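Local coordinates for protein 2-Cys Peroxiredoxin (Plasmodium vivax SaI-1, PDB 2I81) that probably reduces hydrogen peroxide and organic hydroperoxides through a redox-active cysteine, as other typical 2-Cys peroxiredoxins do, at residues Gly42-Leu46 with Thr47-Gly51; Leu172-Ile175 with Asp176-His180. One frame throughout, in Å; residues are numbered along the deposited sequence.

Contact 1: Gly42-Leu46 with Thr47-Gly51; sequences GEVNL and TQFIG
Thr-47 meets Asn-45 where the chain leaves strand 41-45 and bends: the Asn-45 amide nitrogen ND2 lies against Thr-47 CB at 3.2 Å, beside the threonine's branch point. The next residue, Gln-48, returns to the same asparagine with both its backbone and its side chain. Its N donates to Asn-45 O at 3.3 Å, a bent bond. The side-chain bond is straighter: Gln-48 NE2 reaches Asn-45 OD1 at 2.9 Å, and that oxygen lies practically in the glutamine amide plane, while the two amide planes stand 73° apart. Both side chains have CG between the backbone N and the carbonyl carbon (chi1 68° for Asn-45, 80° for Gln-48), which brings their ends together over the turn. Phe-49 closes the next step, its N bonded to Leu-46 O at 3.0 Å. Gln-48 CG sits over the centre of one face of the phenylalanine ring, whereas Val-44 CG1 comes to the ring edge, 3.5 Å from Phe-49 CE1. Val-44 and Phe-49 also share Leu-90 of strand 87-93, so the valine and the ring pack together against that strand. Ile-50 N then bonds to Thr-47 O, completing three successive i-to-i+3 bonds, a run of consecutive turns. Chemically, the bend is divided: amides pair on its more exposed side, while valine and phenylalanine fix its inner side by apolar packing.

Contact 2: Leu172-Ile175 with Asp176-His180; sequences LRII and DAIQH
Ile-174 and Ile-178, one helical turn apart, touch through CG2 of the first and CD1 of the second at 3.6 Å, crossing obliquely. Beneath the side chains, four i-to-i+4 bonds use every carbonyl of 172-175: Asp-176 N to Leu-172 O and Ala-177 N to Arg-173 O, both 2.9 Å, then Ile-178 N to Ile-174 O and Gln-179 N to Ile-175 O, both 3.0 Å. The N-H...O angles run from 149° at Ala-177 to 162° at Gln-179, as expected of a regular alpha helix. Gln-179 lies alongside Ile-175, pointing the same way, with CD 3.8 Å from Ile-175 CG2; its extended chain (chi2 179°) carries NE2 on to the backbone O of Arg-85. This is helix 168-184 of the thioredoxin-like peroxiredoxin fold. Ile-174, Ile-175 and Ile-178 all pack on Leu-147 of strand 140-148, while Ala-177 and Ile-178 also meet Ile-164 of the second subunit, so the helix serves both the core and the dimer contact. The charged ends find their partners elsewhere. Asp-176 CG stands 3.4 Å from Leu-172 O, and its OD1 forms a salt bridge with Arg-85 NH1. Arg-173 is buried, and its guanidinium group is shared out: NH2 pairs with Glu-170 in a salt bridge and makes a weak hydrogen bond to Gly-165 O of the second subunit, while NH1 donates to Trp-192 O.

Overall arrangement
Contact 1 closes along the chain before contact 2 opens, and the two do not touch: their centres are 22 Å apart and their nearest atoms about 12 Å. Their centres lie 14 and 13 Å from the centre of the chain, yet contact 2 is the more buried, and the central sheet relates them. Residues 42-51 pack on strands 87-93 and 119-122, whereas residues 172-180 pack on strands 54-59 and 140-148, with 54-59 and 87-93 paired in parallel between these regions. Their surroundings differ too: no other chain of the ten-chain assembly reaches contact 1, while contact 2 meets the second subunit. Ala-177 of contact 2 also touches Cys-188, by its Val-Cys-Pro sequence probably the resolving cysteine.

Contact 1: Gly42-Leu46 with Thr47-Gly51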
ATOM      1  N   GLY A  42     -22.402  23.004 -31.765  1.00 30.76           N
ATOM      2  CA  GLY A  42     -23.217  22.727 -30.596  1.00 31.45           C
ATOM      3  C   GLY A  42     -22.601  21.728 -29.645  1.00 32.36           C
ATOM      4  O   GLY A  42     -21.378  21.632 -29.519  1.00 33.21           O
ATOM      5  N   GLU A  43     -23.475  20.985 -28.976  1.00 32.39           N
ATOM      6  CA  GLU A  43     -23.090  20.038 -27.949  1.00 33.62           C
ATOM      7  C   GLU A  43     -24.117  18.918 -27.934  1.00 32.05           C
ATOM      8  O   GLU A  43     -25.321  19.167 -28.041  1.00 29.96           O
ATOM      9  CB  GLU A  43     -23.047  20.745 -26.593  1.00 34.83           C
ATOM     10  CG  GLU A  43     -22.588  19.894 -25.424  1.00 40.30           C
ATOM     11  CD  GLU A  43     -22.385  20.716 -24.166  1.00 49.61           C
ATOM     12  OE1 GLU A  43     -23.155  20.528 -23.200  1.00 51.98           O
ATOM     13  OE2 GLU A  43     -21.462  21.560 -24.146  1.00 48.93           O
ATOM     14  N   VAL A  44     -23.640  17.685 -27.811  1.00 31.92           N
ATOM     15  CA  VAL A  44     -24.517  16.523 -27.750  1.00 31.56           C
ATOM     16  C   VAL A  44     -24.101  15.649 -26.574  1.00 31.20           C
ATOM     17  O   VAL A  44     -22.910  15.397 -26.372  1.00 32.00           O
ATOM     18  CB  VAL A  44     -24.474  15.710 -29.075  1.00 31.21           C
ATOM     19  CG1 VAL A  44     -25.145  14.351 -28.920  1.00 32.79           C
ATOM     20  CG2 VAL A  44     -25.121  16.492 -30.213  1.00 30.58           C
ATOM     21  N   ASN A  45     -25.080  15.202 -25.791  1.00 30.78           N
ATOM     22  CA  ASN A  45     -24.814  14.238 -24.732  1.00 31.35           C
ATOM     23  C   ASN A  45     -25.778  13.056 -24.762  1.00 30.94           C
ATOM     24  O   ASN A  45     -26.917  13.189 -25.212  1.00 30.35           O
ATOM     25  CB  ASN A  45     -24.792  14.914 -23.355  1.00 33.04           C
ATOM     26  CG  ASN A  45     -26.150  15.432 -22.930  1.00 38.24           C
ATOM     27  OD1 ASN A  45     -26.757  16.262 -23.610  1.00 48.23           O
ATOM     28  ND2 ASN A  45     -26.627  14.958 -21.787  1.00 39.49           N
ATOM     29  N   LEU A  46     -25.309  11.904 -24.285  1.00 31.55           N
ATOM     30  CA  LEU A  46     -26.089  10.663 -24.313  1.00 31.63           C
ATOM     31  C   LEU A  46     -27.438  10.821 -23.616  1.00 32.35           C
ATOM     32  O   LEU A  46     -28.450  10.306 -24.098  1.00 31.60           O
ATOM     33  CB  LEU A  46     -25.303   9.511 -23.672  1.00 32.08           C
ATOM     34  CG  LEU A  46     -25.487   8.063 -24.165  1.00 34.60           C
ATOM     35  CD1 LEU A  46     -24.535   7.142 -23.414  1.00 36.20           C
ATOM     36  CD2 LEU A  46     -26.923   7.533 -24.053  1.00 42.67           C
ATOM     37  N   THR A  47     -27.447  11.541 -22.494  1.00 33.33           N
ATOM     38  CA  THR A  47     -28.650  11.707 -21.676  1.00 35.34           C
ATOM     39  C   THR A  47     -29.838  12.272 -22.459  1.00 34.66           C
ATOM     40  O   THR A  47     -30.968  11.819 -22.274  1.00 36.53           O
ATOM     41  CB  THR A  47     -28.385  12.587 -20.428  1.00 35.85           C
ATOM     42  OG1 THR A  47     -27.192  12.138 -19.766  1.00 40.11           O
ATOM     43  CG2 THR A  47     -29.555  12.522 -19.447  1.00 41.34           C
ATOM     44  N   GLN A  48     -29.589  13.243 -23.336  1.00 33.75           N
ATOM     45  CA  GLN A  48     -30.679  13.881 -24.078  1.00 31.09           C
ATOM     46  C   GLN A  48     -31.477  12.898 -24.947  1.00 29.54           C
ATOM     47  O   GLN A  48     -32.597  13.202 -25.360  1.00 29.53           O
ATOM     48  CB  GLN A  48     -30.165  15.060 -24.914  1.00 30.72           C
ATOM     49  CG  GLN A  48     -29.507  14.674 -26.228  1.00 30.62           C
ATOM     50  CD  GLN A  48     -28.872  15.854 -26.931  1.00 31.91           C
ATOM     51  OE1 GLN A  48     -29.193  16.148 -28.082  1.00 26.52           O
ATOM     52  NE2 GLN A  48     -27.967  16.541 -26.241  1.00 30.39           N
ATOM     53  N   PHE A  49     -30.902  11.724 -25.207  1.00 28.97           N
ATOM     54  CA  PHE A  49     -31.553  10.712 -26.040  1.00 29.37           C
ATOM     55  C   PHE A  49     -32.267   9.625 -25.249  1.00 31.96           C
ATOM     56  O   PHE A  49     -33.188   8.991 -25.771  1.00 30.43           O
ATOM     57  CB  PHE A  49     -30.552  10.059 -26.994  1.00 27.79           C
ATOM     58  CG  PHE A  49     -29.904  11.019 -27.940  1.00 28.00           C
ATOM     59  CD1 PHE A  49     -28.551  11.311 -27.825  1.00 26.11           C
ATOM     60  CD2 PHE A  49     -30.642  11.636 -28.946  1.00 26.46           C
ATOM     61  CE1 PHE A  49     -27.940  12.200 -28.697  1.00 25.48           C
ATOM     62  CE2 PHE A  49     -30.041  12.532 -29.822  1.00 27.05           C
ATOM     63  CZ  PHE A  49     -28.685  12.813 -29.698  1.00 29.44           C
ATOM     64  N   ILE A  50     -31.840   9.403 -24.007  1.00 34.24           N
ATOM     65  CA  ILE A  50     -32.430   8.348 -23.182  1.00 39.58           C
ATOM     66  C   ILE A  50     -33.951   8.520 -23.094  1.00 39.85           C
ATOM     67  O   ILE A  50     -34.451   9.590 -22.736  1.00 40.88           O
ATOM     68  CB  ILE A  50     -31.759   8.219 -21.775  1.00 40.31           C
ATOM     69  CG1 ILE A  50     -32.035   6.833 -21.178  1.00 39.48           C
ATOM     70  CG2 ILE A  50     -32.190   9.349 -20.827  1.00 45.16           C
ATOM     71  CD1 ILE A  50     -31.130   6.454 -20.006  1.00 43.70           C
ATOM     72  N   GLY A  51     -34.670   7.467 -23.465  1.00 41.35           N
ATOM     73  CA  GLY A  51     -36.129   7.465 -23.418  1.00 41.89           C
ATOM     74  C   GLY A  51     -36.798   8.079 -24.634  1.00 41.62           C
ATOM     75  O   GLY A  51     -38.026   8.067 -24.741  1.00 43.05           O
TER

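Contact 2: Leu172-Ile175 with Asp176-His180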
ATOM      1  N   LEU A 172     -28.208  -2.092 -39.923  1.00 20.00           N
ATOM      2  CA  LEU A 172     -29.610  -1.967 -40.102  1.00 20.00           C
ATOM      3  C   LEU A 172     -30.359  -3.240 -39.797  1.00 20.00           C
ATOM      4  O   LEU A 172     -31.349  -3.204 -39.142  1.00 27.32           O
ATOM      5  CB  LEU A 172     -29.899  -1.474 -41.493  1.00 20.00           C
ATOM      6  CG  LEU A 172     -30.297  -0.058 -41.855  1.00 20.00           C
ATOM      7  CD1 LEU A 172     -30.444   0.933 -40.814  1.00 20.00           C
ATOM      8  CD2 LEU A 172     -29.487   0.426 -42.936  1.00 20.00           C
ATOM      9  N   ARG A 173     -29.843  -4.362 -40.258  1.00 28.08           N
ATOM     10  CA  ARG A 173     -30.378  -5.685 -39.925  1.00 28.37           C
ATOM     11  C   ARG A 173     -30.323  -5.921 -38.415  1.00 29.17           C
ATOM     12  O   ARG A 173     -31.265  -6.460 -37.829  1.00 28.44           O
ATOM     13  CB  ARG A 173     -29.606  -6.785 -40.662  1.00 28.62           C
ATOM     14  CG  ARG A 173     -30.230  -8.173 -40.538  1.00 28.54           C
ATOM     15  CD  ARG A 173     -29.265  -9.283 -40.946  1.00 30.85           C
ATOM     16  NE  ARG A 173     -28.183  -9.475 -39.980  1.00 38.06           N
ATOM     17  CZ  ARG A 173     -28.257 -10.238 -38.889  1.00 38.56           C
ATOM     18  NH1 ARG A 173     -29.372 -10.899 -38.597  1.00 37.94           N
ATOM     19  NH2 ARG A 173     -27.207 -10.337 -38.084  1.00 38.89           N
ATOM     20  N   ILE A 174     -29.210  -5.511 -37.803  1.00 28.33           N
ATOM     21  CA  ILE A 174     -29.019  -5.589 -36.352  1.00 28.99           C
ATOM     22  C   ILE A 174     -30.080  -4.763 -35.619  1.00 27.90           C
ATOM     23  O   ILE A 174     -30.703  -5.247 -34.671  1.00 28.29           O
ATOM     24  CB  ILE A 174     -27.582  -5.134 -35.939  1.00 29.34           C
ATOM     25  CG1 ILE A 174     -26.514  -6.119 -36.447  1.00 30.95           C
ATOM     26  CG2 ILE A 174     -27.467  -4.933 -34.427  1.00 26.82           C
ATOM     27  CD1 ILE A 174     -26.622  -7.551 -35.912  1.00 30.47           C
ATOM     28  N   ILE A 175     -30.279  -3.525 -36.076  1.00 26.95           N
ATOM     29  CA  ILE A 175     -31.308  -2.630 -35.536  1.00 25.42           C
ATOM     30  C   ILE A 175     -32.693  -3.266 -35.666  1.00 25.88           C
ATOM     31  O   ILE A 175     -33.481  -3.247 -34.718  1.00 27.45           O
ATOM     32  CB  ILE A 175     -31.295  -1.236 -36.232  1.00 25.08           C
ATOM     33  CG1 ILE A 175     -29.983  -0.497 -35.947  1.00 23.66           C
ATOM     34  CG2 ILE A 175     -32.475  -0.378 -35.768  1.00 19.80           C
ATOM     35  CD1 ILE A 175     -29.673   0.630 -36.922  1.00 19.87           C
ATOM     36  N   ASP A 176     -32.969  -3.839 -36.837  1.00 27.38           N
ATOM     37  CA  ASP A 176     -34.230  -4.531 -37.094  1.00 28.82           C
ATOM     38  C   ASP A 176     -34.444  -5.721 -36.159  1.00 28.97           C
ATOM     39  O   ASP A 176     -35.555  -5.933 -35.671  1.00 32.52           O
ATOM     40  CB  ASP A 176     -34.313  -4.986 -38.556  1.00 29.38           C
ATOM     41  CG  ASP A 176     -34.622  -3.844 -39.512  1.00 31.02           C
ATOM     42  OD1 ASP A 176     -35.123  -2.791 -39.063  1.00 32.60           O
ATOM     43  OD2 ASP A 176     -34.368  -4.005 -40.725  1.00 27.71           O
ATOM     44  N   ALA A 177     -33.380  -6.485 -35.914  1.00 27.65           N
ATOM     45  CA  ALA A 177     -33.441  -7.662 -35.044  1.00 25.91           C
ATOM     46  C   ALA A 177     -33.698  -7.297 -33.583  1.00 25.98           C
ATOM     47  O   ALA A 177     -34.482  -7.961 -32.900  1.00 25.43           O
ATOM     48  CB  ALA A 177     -32.167  -8.491 -35.176  1.00 25.10           C
ATOM     49  N   ILE A 178     -33.031  -6.242 -33.117  1.00 25.86           N
ATOM     50  CA  ILE A 178     -33.184  -5.748 -31.746  1.00 27.69           C
ATOM     51  C   ILE A 178     -34.589  -5.198 -31.510  1.00 29.47           C
ATOM     52  O   ILE A 178     -35.213  -5.486 -30.484  1.00 29.62           O
ATOM     53  CB  ILE A 178     -32.110  -4.678 -31.402  1.00 28.21           C
ATOM     54  CG1 ILE A 178     -30.725  -5.327 -31.349  1.00 26.44           C
ATOM     55  CG2 ILE A 178     -32.413  -3.997 -30.059  1.00 25.16           C
ATOM     56  CD1 ILE A 178     -29.579  -4.372 -31.507  1.00 26.33           C
ATOM     57  N   GLN A 179     -35.080  -4.418 -32.471  1.00 29.75           N
ATOM     58  CA  GLN A 179     -36.412  -3.825 -32.383  1.00 30.84           C
ATOM     59  C   GLN A 179     -37.516  -4.875 -32.512  1.00 30.88           C
ATOM     60  O   GLN A 179     -38.600  -4.713 -31.942  1.00 30.29           O
ATOM     61  CB  GLN A 179     -36.579  -2.709 -33.418  1.00 30.11           C
ATOM     62  CG  GLN A 179     -35.729  -1.482 -33.106  1.00 31.18           C
ATOM     63  CD  GLN A 179     -35.854  -0.374 -34.135  1.00 30.50           C
ATOM     64  OE1 GLN A 179     -36.279  -0.596 -35.270  1.00 32.05           O
ATOM     65  NE2 GLN A 179     -35.473   0.834 -33.740  1.00 26.00           N
ATOM     66  N   HIS A 180     -37.233  -5.946 -33.255  1.00 31.64           N
ATOM     67  CA  HIS A 180     -38.149  -7.082 -33.346  1.00 33.00           C
ATOM     68  C   HIS A 180     -38.268  -7.794 -32.000  1.00 32.65           C
ATOM     69  O   HIS A 180     -39.379  -8.092 -31.552  1.00 32.13           O
ATOM     70  CB  HIS A 180     -37.704  -8.066 -34.429  1.00 34.11           C
ATOM     71  CG  HIS A 180     -38.753  -9.070 -34.798  1.00 38.56           C
ATOM     72  ND1 HIS A 180     -38.837 -10.312 -34.208  1.00 35.53           N
ATOM     73  CD2 HIS A 180     -39.767  -9.007 -35.692  1.00 39.86           C
ATOM     74  CE1 HIS A 180     -39.856 -10.974 -34.726  1.00 39.57           C
ATOM     75  NE2 HIS A 180     -40.436 -10.205 -35.629  1.00 38.34           N
TER